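Local coordinates for putative capsular polysaccharide biosynthesis protein (Streptococcus pneumoniae serotype 4, PDB 6EWJ), which is a putative sugar aminotransferase of teichoic acid biosynthesis, a DegT/DnrJ/EryC1 family member that probably uses pyridoxal phosphate as cofactor, at residues 12-18 against 382-388; 136-140 against 316-322; 340-345 against 396-401. All blocks are in the same frame, centred on the assembly; numbering follows the deposited sequence.

Contacts 1 and 2 include residues of neighbouring strands of the antiparallel sheet 304-306/321-325/380-383, while contact 3 packs on it through F401. Contact 2 is wholly buried near the pyridoxal phosphate pocket, and a backbone carbonyl at a glycine-bearing turn does most of its polar work. Contact 1 is only partly buried: it fastens the start of the modelled chain to the segment leaving strand 380-383, combining prolines, a histidine, a water and a carboxylate. Contact 3, remote from the cofactor site, is largely apolar helix packing with one tyrosine bond. Contacts 1 and 2 meet where L383 pairs with Y321, while I12 and L383 pack against residues of contact 3. Contacts 2 and 3 do not touch.

Contact 1: 12-18 against 382-388; sequences IPFSPPD and TLPLHTK
T382 receives the edge of the F14 ring: CE1 of F14 comes to 3.4 Å from the carbonyl O of T382 near the ring plane, while CZ rests on the methyl CG2. The F14 CA–CB bond leads away from 382-388, but CG anti to the backbone N (chi1 -169°) brings the ring back to T382, whose side chain it crosses at about a right angle. The hydroxyl of T382 is engaged elsewhere, with E380 and H350. P384 follows, its CG 4.1 Å from CD1 of F14; CG2 of I12 lies more loosely, 4.4 Å from CG of P384. At L385 the link is a water, which accepts from L385 N (2.7 Å to its oxygen) and donates to F14 O.

H386 is gripped by both edge and face. Its NE2 donates to P13 O at 2.9 Å, a bent bond (141°) with the donor tilted 33° from the carbonyl plane. Over one face, P16 CD stands 3.4 Å from the ring centroid, in a CH-pi contact. A weak bond from K388 N to ND1 helps fix the ring's rotation. T387 OG1 then donates to the anti lone pair of D18 OD2 at a short 2.5 Å, D18 OD1 being paired with R280. K388 lays its CD beside D18 CG.

The cofactor region is near: the T382 side chain is about 8 Å from that of Y351, which binds pyridoxal phosphate, and S15 is similarly placed relative to K205, the predicted attachment lysine. The clasp secures the chain leading to helix 21-31 against the segment following strand 380-383; L385 packs on helix 268-299 and I12 on helix 391-409.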
loop_
_atom_site.group_PDB
_atom_site.type_symbol
_atom_site.label_atom_id
_atom_site.label_comp_id
_atom_site.label_asym_id
_atom_site.label_seq_id
_atom_site.Cartn_x
_atom_site.Cartn_y
_atom_site.Cartn_z
ATOM N N ILE A 12 1.921 -18.140 -26.880
ATOM C CA ILE A 12 2.784 -18.354 -25.651
ATOM C C ILE A 12 2.819 -17.050 -24.879
ATOM O O ILE A 12 3.322 -16.039 -25.408
ATOM C CB ILE A 12 4.225 -18.795 -26.010
ATOM C CG1 ILE A 12 4.181 -20.109 -26.797
ATOM C CG2 ILE A 12 5.078 -18.954 -24.743
ATOM C CD1 ILE A 12 5.429 -20.406 -27.612
ATOM N N PRO A 13 2.332 -17.060 -23.629
ATOM C CA PRO A 13 2.338 -15.819 -22.872
ATOM C C PRO A 13 3.716 -15.521 -22.273
ATOM O O PRO A 13 4.499 -16.413 -22.034
ATOM C CB PRO A 13 1.292 -16.069 -21.762
ATOM C CG PRO A 13 1.395 -17.523 -21.530
ATOM C CD PRO A 13 1.659 -18.134 -22.887
ATOM N N PHE A 14 3.956 -14.268 -21.944
ATOM C CA PHE A 14 5.207 -13.877 -21.332
ATOM C C PHE A 14 5.420 -14.272 -19.854
ATOM O O PHE A 14 6.541 -14.615 -19.472
ATOM C CB PHE A 14 5.420 -12.383 -21.485
ATOM C CG PHE A 14 6.793 -11.980 -21.105
ATOM C CD1 PHE A 14 7.859 -12.195 -21.986
ATOM C CD2 PHE A 14 7.036 -11.423 -19.866
ATOM C CE1 PHE A 14 9.132 -11.848 -21.628
ATOM C CE2 PHE A 14 8.314 -11.088 -19.496
ATOM C CZ PHE A 14 9.369 -11.302 -20.382
ATOM N N SER A 15 4.390 -14.160 -19.016
ATOM C CA SER A 15 4.538 -14.349 -17.580
ATOM C C SER A 15 3.208 -14.680 -16.854
ATOM O O SER A 15 2.795 -13.929 -16.011
ATOM C CB SER A 15 5.177 -13.105 -16.964
ATOM O OG SER A 15 4.410 -11.947 -17.281
ATOM N N PRO A 16 2.553 -15.793 -17.221
ATOM C CA PRO A 16 1.317 -16.192 -16.535
ATOM C C PRO A 16 1.662 -16.700 -15.167
ATOM O O PRO A 16 2.777 -17.167 -14.973
ATOM C CB PRO A 16 0.778 -17.336 -17.403
ATOM C CG PRO A 16 2.023 -17.976 -17.960
ATOM C CD PRO A 16 3.029 -16.843 -18.136
ATOM N N PRO A 17 0.709 -16.629 -14.222
ATOM C CA PRO A 17 0.973 -17.090 -12.886
ATOM C C PRO A 17 0.934 -18.617 -12.807
ATOM O O PRO A 17 0.206 -19.261 -13.566
ATOM C CB PRO A 17 -0.188 -16.460 -12.090
ATOM C CG PRO A 17 -1.325 -16.496 -13.033
ATOM C CD PRO A 17 -0.694 -16.186 -14.380
ATOM N N ASP A 18 1.735 -19.180 -11.904
ATOM C CA ASP A 18 1.765 -20.614 -11.663
ATOM C C ASP A 18 1.163 -20.871 -10.280
ATOM O O ASP A 18 1.870 -20.831 -9.276
ATOM C CB ASP A 18 3.209 -21.138 -11.734
ATOM C CG ASP A 18 3.286 -22.676 -11.786
ATOM O OD1 ASP A 18 2.358 -23.359 -11.262
ATOM O OD2 ASP A 18 4.291 -23.186 -12.333
ATOM N N THR A 382 13.585 -9.703 -24.364
ATOM C CA THR A 382 13.360 -10.663 -23.339
ATOM C C THR A 382 12.373 -11.705 -23.838
ATOM O O THR A 382 11.258 -11.371 -24.244
ATOM C CB THR A 382 12.827 -10.012 -22.058
ATOM O OG1 THR A 382 13.558 -8.832 -21.800
ATOM C CG2 THR A 382 12.967 -10.921 -20.876
ATOM N N LEU A 383 12.795 -12.966 -23.794
ATOM C CA LEU A 383 11.934 -14.101 -24.131
ATOM C C LEU A 383 11.259 -14.625 -22.900
ATOM O O LEU A 383 11.793 -14.423 -21.814
ATOM C CB LEU A 383 12.758 -15.244 -24.729
ATOM C CG LEU A 383 13.631 -14.892 -25.942
ATOM C CD1 LEU A 383 14.382 -16.131 -26.398
ATOM C CD2 LEU A 383 12.812 -14.309 -27.070
ATOM N N PRO A 384 10.105 -15.309 -23.068
ATOM C CA PRO A 384 9.358 -15.822 -21.957
ATOM C C PRO A 384 10.205 -16.804 -21.111
ATOM O O PRO A 384 10.970 -17.608 -21.672
ATOM C CB PRO A 384 8.208 -16.570 -22.637
ATOM C CG PRO A 384 7.973 -15.817 -23.872
ATOM C CD PRO A 384 9.386 -15.544 -24.335
ATOM N N LEU A 385 10.119 -16.656 -19.799
ATOM C CA LEU A 385 10.786 -17.574 -18.843
ATOM C C LEU A 385 9.900 -17.690 -17.612
ATOM O O LEU A 385 9.891 -16.811 -16.747
ATOM C CB LEU A 385 12.171 -17.076 -18.452
ATOM C CG LEU A 385 13.016 -17.978 -17.529
ATOM C CD1 LEU A 385 13.183 -19.368 -18.081
ATOM C CD2 LEU A 385 14.373 -17.352 -17.254
ATOM N N HIS A 386 9.136 -18.780 -17.578
ATOM C CA HIS A 386 8.236 -19.064 -16.499
ATOM C C HIS A 386 7.939 -20.557 -16.545
ATOM O O HIS A 386 8.240 -21.249 -17.534
ATOM C CB HIS A 386 6.943 -18.260 -16.676
ATOM C CG HIS A 386 6.283 -18.443 -18.009
ATOM N ND1 HIS A 386 5.447 -19.502 -18.297
ATOM C CD2 HIS A 386 6.323 -17.691 -19.136
ATOM C CE1 HIS A 386 4.991 -19.385 -19.533
ATOM N NE2 HIS A 386 5.523 -18.298 -20.069
ATOM N N THR A 387 7.270 -21.024 -15.494
ATOM C CA THR A 387 7.159 -22.471 -15.252
ATOM C C THR A 387 5.952 -23.134 -15.911
ATOM O O THR A 387 5.732 -24.306 -15.708
ATOM C CB THR A 387 7.146 -22.723 -13.744
ATOM O OG1 THR A 387 6.232 -21.811 -13.116
ATOM C CG2 THR A 387 8.544 -22.485 -13.200
ATOM N N LYS A 388 5.149 -22.363 -16.645
ATOM C CA LYS A 388 4.114 -22.908 -17.502
ATOM C C LYS A 388 4.586 -23.192 -18.936
ATOM O O LYS A 388 3.843 -23.789 -19.711
ATOM C CB LYS A 388 2.891 -21.968 -17.526
ATOM C CG LYS A 388 2.371 -21.544 -16.142
ATOM C CD LYS A 388 1.730 -22.688 -15.382
ATOM C CE LYS A 388 0.345 -23.036 -15.891
ATOM N NZ LYS A 388 -0.270 -24.030 -14.964
HETATM O O HOH W 1 9.062 -14.409 -18.628
#

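Contact 2: 136-140 against 316-322; sequences ELAGI and SSRHLYI
Over one face of the G139–I140 peptide sits the hydroxyl of S316, its OG 3.1 Å from G139 C and almost directly above that carbon; G139 O accepts from S183 OG. The A138 carbonyl is approached from above its plane by H319 N, 36° out of it. H319 also meets 136-140 through CB, near A138 O; its ring leads off to N206, which bonds ND1.

A138 O is the main polar link, receiving H319 N at 2.9 Å and, in a weak bond, L320 N at 3.4 Å. Two successive amides therefore close on one oxygen. S316 OG, anti to its own amide nitrogen (chi1 174°), accepts from R318 N at 2.9 Å, forming an ST turn, and also bonds to H309. This curls 316-318 under G139, whose CA lies 3.6 Å from S317 OG. G139 has no side chain, so S316 OG and S317 OG can close on its backbone; its phi of 109° also suits glycine.

On the other flank the contact is apolar. A138 CB meets L320 CB at 3.7 Å, and the L137 and I322 side chains cross at about a right angle, CD2 of L137 3.6 Å from CD1 of I322.

L137 touches Y351 and A138 N is bonded to H179, both of which bind pyridoxal phosphate in this protein, although no cofactor is bound in this chain. One sound and one weak backbone bond to a single carbonyl, and close packing of A138 and the serines with aliphatic contacts beside them, thus tie a turn that contacts two cofactor-binding residues to the lead-in of strand 321-325.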
loop_
_atom_site.group_PDB
_atom_site.type_symbol
_atom_site.label_atom_id
_atom_site.label_comp_id
_atom_site.label_asym_id
_atom_site.label_seq_id
_atom_site.Cartn_x
_atom_site.Cartn_y
_atom_site.Cartn_z
ATOM N N GLU A 136 19.466 -6.377 -9.341
ATOM C CA GLU A 136 19.905 -7.718 -9.604
ATOM C C GLU A 136 19.098 -8.193 -10.824
ATOM O O GLU A 136 18.194 -9.016 -10.757
ATOM C CB GLU A 136 19.746 -8.633 -8.390
ATOM C CG GLU A 136 20.008 -8.018 -7.035
ATOM C CD GLU A 136 21.420 -7.509 -6.787
ATOM O OE1 GLU A 136 22.329 -7.619 -7.647
ATOM O OE2 GLU A 136 21.600 -6.944 -5.674
ATOM N N LEU A 137 19.455 -7.629 -11.977
ATOM C CA LEU A 137 18.640 -7.784 -13.170
ATOM C C LEU A 137 18.517 -9.234 -13.595
ATOM O O LEU A 137 19.540 -9.938 -13.725
ATOM C CB LEU A 137 19.213 -6.992 -14.330
ATOM C CG LEU A 137 18.322 -6.952 -15.569
ATOM C CD1 LEU A 137 17.123 -6.025 -15.369
ATOM C CD2 LEU A 137 19.152 -6.438 -16.747
ATOM N N ALA A 138 17.278 -9.645 -13.889
ATOM C CA ALA A 138 16.929 -10.981 -14.315
ATOM C C ALA A 138 17.242 -12.094 -13.300
ATOM O O ALA A 138 17.016 -13.262 -13.588
ATOM C CB ALA A 138 17.565 -11.283 -15.654
ATOM N N GLY A 139 17.733 -11.727 -12.126
ATOM C CA GLY A 139 18.176 -12.664 -11.060
ATOM C C GLY A 139 19.677 -12.698 -10.875
ATOM O O GLY A 139 20.201 -13.290 -9.923
ATOM N N ILE A 140 20.376 -12.051 -11.778
ATOM C CA ILE A 140 21.823 -12.001 -11.752
ATOM C C ILE A 140 22.277 -10.927 -10.741
ATOM O O ILE A 140 21.986 -9.751 -10.916
ATOM C CB ILE A 140 22.349 -11.662 -13.156
ATOM C CG1 ILE A 140 21.804 -12.688 -14.175
ATOM C CG2 ILE A 140 23.872 -11.659 -13.168
ATOM C CD1 ILE A 140 21.836 -12.205 -15.601
ATOM N N SER A 316 22.011 -17.471 -10.737
ATOM C CA SER A 316 20.788 -16.671 -10.849
ATOM C C SER A 316 19.557 -17.484 -10.550
ATOM O O SER A 316 19.526 -18.667 -10.819
ATOM C CB SER A 316 20.682 -16.069 -12.279
ATOM O OG SER A 316 19.435 -15.393 -12.477
ATOM N N SER A 317 18.538 -16.828 -9.971
ATOM C CA SER A 317 17.182 -17.417 -9.827
ATOM C C SER A 317 16.453 -17.592 -11.151
ATOM O O SER A 317 15.414 -18.215 -11.186
ATOM C CB SER A 317 16.313 -16.585 -8.859
ATOM O OG SER A 317 16.288 -15.221 -9.277
ATOM N N ARG A 318 16.989 -16.999 -12.230
ATOM C CA ARG A 318 16.521 -17.195 -13.599
ATOM C C ARG A 318 15.110 -16.663 -13.770
ATOM O O ARG A 318 14.163 -17.414 -14.102
ATOM C CB ARG A 318 16.654 -18.645 -14.030
ATOM C CG ARG A 318 18.118 -19.103 -14.061
ATOM C CD ARG A 318 18.247 -20.578 -14.328
ATOM N NE ARG A 318 19.643 -21.011 -14.382
ATOM C CZ ARG A 318 20.416 -21.334 -13.339
ATOM N NH1 ARG A 318 19.945 -21.238 -12.078
ATOM N NH2 ARG A 318 21.665 -21.731 -13.555
ATOM N N HIS A 319 14.983 -15.382 -13.455
ATOM C CA HIS A 319 13.668 -14.670 -13.550
ATOM C C HIS A 319 13.306 -14.151 -14.954
ATOM O O HIS A 319 12.197 -14.366 -15.425
ATOM C CB HIS A 319 13.640 -13.500 -12.564
ATOM C CG HIS A 319 12.416 -12.676 -12.707
ATOM N ND1 HIS A 319 11.154 -13.226 -12.674
ATOM C CD2 HIS A 319 12.257 -11.385 -13.051
ATOM C CE1 HIS A 319 10.272 -12.290 -12.946
ATOM N NE2 HIS A 319 10.919 -11.163 -13.159
ATOM N N LEU A 320 14.276 -13.553 -15.637
ATOM C CA LEU A 320 14.104 -13.137 -17.050
ATOM C C LEU A 320 15.163 -13.719 -17.968
ATOM O O LEU A 320 16.370 -13.759 -17.608
ATOM C CB LEU A 320 14.205 -11.633 -17.153
ATOM C CG LEU A 320 13.120 -10.836 -16.377
ATOM C CD1 LEU A 320 13.510 -9.376 -16.424
ATOM C CD2 LEU A 320 11.725 -11.064 -16.923
ATOM N N TYR A 321 14.734 -14.129 -19.161
ATOM C CA TYR A 321 15.660 -14.499 -20.185
ATOM C C TYR A 321 15.933 -13.311 -21.111
ATOM O O TYR A 321 15.380 -13.176 -22.213
ATOM C CB TYR A 321 15.199 -15.727 -20.961
ATOM C CG TYR A 321 16.341 -16.414 -21.657
ATOM C CD1 TYR A 321 17.249 -17.172 -20.928
ATOM C CD2 TYR A 321 16.540 -16.277 -23.026
ATOM C CE1 TYR A 321 18.315 -17.792 -21.562
ATOM C CE2 TYR A 321 17.596 -16.927 -23.694
ATOM C CZ TYR A 321 18.483 -17.653 -22.946
ATOM O OH TYR A 321 19.496 -18.273 -23.579
ATOM N N ILE A 322 16.834 -12.481 -20.629
ATOM C CA ILE A 322 17.307 -11.308 -21.344
ATOM C C ILE A 322 18.303 -11.711 -22.439
ATOM O O ILE A 322 19.272 -12.469 -22.171
ATOM C CB ILE A 322 17.900 -10.283 -20.344
ATOM C CG1 ILE A 322 16.732 -9.800 -19.429
ATOM C CG2 ILE A 322 18.642 -9.172 -21.109
ATOM C CD1 ILE A 322 16.953 -8.592 -18.545
#

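Contact 3: 340-345 against 396-401; sequences LAKAGI and YIIETF
L340 spreads its two methyls along F401, CD1 at the ring, 4.0 Å from F401 CD1, and CD2 at CA and CB. The two side chains pass at a slant, and L340 CD2 also skirts the methyl of T400. Three residues on, A343, the first residue to leave helical geometry, presents its carbonyl to Y396. The tyrosine OH donates to A343 O at 2.6 Å, in the carbonyl plane and on a lone pair (C=O...O angle 133°), while that oxygen lies at the edge of the phenol ring. A343 CB packs 3.6 Å from T400 CG2.

G344, with positive phi, is the C-prime residue of a Schellman motif, in which I345 N returns to L340 O at 2.9 Å and G344 N to A341 O. The reversal swings I345 back onto helix 391-409. Its CG1 lies anti to its carbonyl carbon (chi1 -60°), sending CD1 into the corner formed by Y396 and T400: CD1 is 3.6 Å from Y396 CE2 and 3.7 Å from T400 CB. The other branch, CG2, leans on CG1 of I397. T400 steadies the tyrosine in turn, because its OG1, held by a bond to Y396 O, stands 3.3 Å above the centre of the Y396 ring.

The end of helix 330-342 is thereby packed against the middle of helix 391-409. F401 turns to strands 321-325 and 380-383, I397 reaches Y295 of helix 268-299, and I12 at the start of the model covers Y396 and I397.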
loop_
_atom_site.group_PDB
_atom_site.type_symbol
_atom_site.label_atom_id
_atom_site.label_comp_id
_atom_site.label_asym_id
_atom_site.label_seq_id
_atom_site.Cartn_x
_atom_site.Cartn_y
_atom_site.Cartn_z
ATOM N N LEU A 340 7.961 -11.866 -33.782
ATOM C CA LEU A 340 7.747 -12.892 -32.730
ATOM C C LEU A 340 6.275 -12.980 -32.340
ATOM O O LEU A 340 5.715 -14.072 -32.201
ATOM C CB LEU A 340 8.591 -12.605 -31.487
ATOM C CG LEU A 340 10.100 -12.905 -31.640
ATOM C CD1 LEU A 340 10.882 -12.415 -30.427
ATOM C CD2 LEU A 340 10.310 -14.402 -31.818
ATOM N N ALA A 341 5.655 -11.814 -32.218
ATOM C CA ALA A 341 4.250 -11.719 -31.845
ATOM C C ALA A 341 3.320 -12.349 -32.902
ATOM O O ALA A 341 2.401 -13.079 -32.551
ATOM C CB ALA A 341 3.873 -10.273 -31.593
ATOM N N LYS A 342 3.613 -12.136 -34.189
ATOM C CA LYS A 342 2.863 -12.807 -35.272
ATOM C C LYS A 342 3.008 -14.316 -35.257
ATOM O O LYS A 342 2.134 -15.026 -35.752
ATOM C CB LYS A 342 3.278 -12.285 -36.648
ATOM C CG LYS A 342 2.821 -10.870 -36.918
ATOM C CD LYS A 342 3.260 -10.418 -38.300
ATOM C CE LYS A 342 3.198 -8.905 -38.419
ATOM N NZ LYS A 342 4.019 -8.458 -39.576
ATOM N N ALA A 343 4.129 -14.793 -34.711
ATOM C CA ALA A 343 4.412 -16.221 -34.595
ATOM C C ALA A 343 3.893 -16.812 -33.254
ATOM O O ALA A 343 4.196 -17.951 -32.931
ATOM C CB ALA A 343 5.914 -16.453 -34.760
ATOM N N GLY A 344 3.114 -16.041 -32.496
ATOM C CA GLY A 344 2.512 -16.505 -31.244
ATOM C C GLY A 344 3.464 -16.536 -30.067
ATOM O O GLY A 344 3.291 -17.348 -29.155
ATOM N N ILE A 345 4.479 -15.663 -30.097
ATOM C CA ILE A 345 5.474 -15.558 -29.035
ATOM C C ILE A 345 5.511 -14.158 -28.438
ATOM O O ILE A 345 5.972 -13.212 -29.094
ATOM C CB ILE A 345 6.885 -15.913 -29.567
ATOM C CG1 ILE A 345 6.897 -17.341 -30.103
ATOM C CG2 ILE A 345 7.923 -15.784 -28.460
ATOM C CD1 ILE A 345 8.087 -17.663 -30.970
ATOM N N TYR A 396 10.235 -24.247 -29.923
ATOM C CA TYR A 396 9.593 -23.365 -30.899
ATOM C C TYR A 396 10.113 -21.920 -30.825
ATOM O O TYR A 396 10.402 -21.330 -31.865
ATOM C CB TYR A 396 8.073 -23.417 -30.729
ATOM C CG TYR A 396 7.337 -22.496 -31.663
ATOM C CD1 TYR A 396 7.188 -22.809 -33.011
ATOM C CD2 TYR A 396 6.776 -21.298 -31.188
ATOM C CE1 TYR A 396 6.497 -21.959 -33.874
ATOM C CE2 TYR A 396 6.087 -20.448 -32.027
ATOM C CZ TYR A 396 5.950 -20.776 -33.370
ATOM O OH TYR A 396 5.273 -19.922 -34.197
ATOM N N ILE A 397 10.268 -21.381 -29.616
ATOM C CA ILE A 397 10.797 -20.011 -29.433
ATOM C C ILE A 397 12.251 -19.927 -29.948
ATOM O O ILE A 397 12.602 -18.995 -30.666
ATOM C CB ILE A 397 10.697 -19.542 -27.952
ATOM C CG1 ILE A 397 9.222 -19.332 -27.564
ATOM C CG2 ILE A 397 11.444 -18.241 -27.719
ATOM C CD1 ILE A 397 8.952 -19.282 -26.076
ATOM N N ILE A 398 13.076 -20.903 -29.589
ATOM C CA ILE A 398 14.467 -20.962 -30.082
ATOM C C ILE A 398 14.526 -20.871 -31.620
ATOM O O ILE A 398 15.146 -19.983 -32.194
ATOM C CB ILE A 398 15.171 -22.250 -29.583
ATOM C CG1 ILE A 398 15.421 -22.168 -28.085
ATOM C CG2 ILE A 398 16.527 -22.477 -30.292
ATOM C CD1 ILE A 398 15.723 -23.511 -27.461
ATOM N N GLU A 399 13.849 -21.805 -32.273
ATOM C CA GLU A 399 13.969 -21.914 -33.696
ATOM C C GLU A 399 13.289 -20.687 -34.405
ATOM O O GLU A 399 13.872 -20.134 -35.341
ATOM C CB GLU A 399 13.732 -23.356 -34.196
ATOM C CG GLU A 399 12.302 -23.647 -34.368
ATOM C CD GLU A 399 11.818 -23.213 -35.750
ATOM O OE1 GLU A 399 11.905 -22.004 -36.069
ATOM O OE2 GLU A 399 11.389 -24.089 -36.539
ATOM N N THR A 400 12.142 -20.205 -33.889
ATOM C CA THR A 400 11.447 -19.005 -34.442
ATOM C C THR A 400 12.252 -17.705 -34.276
ATOM O O THR A 400 12.369 -16.920 -35.208
ATOM C CB THR A 400 10.042 -18.809 -33.836
ATOM O OG1 THR A 400 9.250 -19.989 -34.005
ATOM C CG2 THR A 400 9.320 -17.638 -34.502
ATOM N N PHE A 401 12.849 -17.509 -33.108
ATOM C CA PHE A 401 13.634 -16.312 -32.846
ATOM C C PHE A 401 14.867 -16.252 -33.786
ATOM O O PHE A 401 15.178 -15.188 -34.350
ATOM C CB PHE A 401 14.028 -16.287 -31.355
ATOM C CG PHE A 401 14.637 -15.010 -30.860
ATOM C CD1 PHE A 401 14.452 -13.772 -31.500
ATOM C CD2 PHE A 401 15.368 -15.035 -29.695
ATOM C CE1 PHE A 401 15.013 -12.614 -30.981
ATOM C CE2 PHE A 401 15.927 -13.889 -29.170
ATOM C CZ PHE A 401 15.762 -12.675 -29.816
#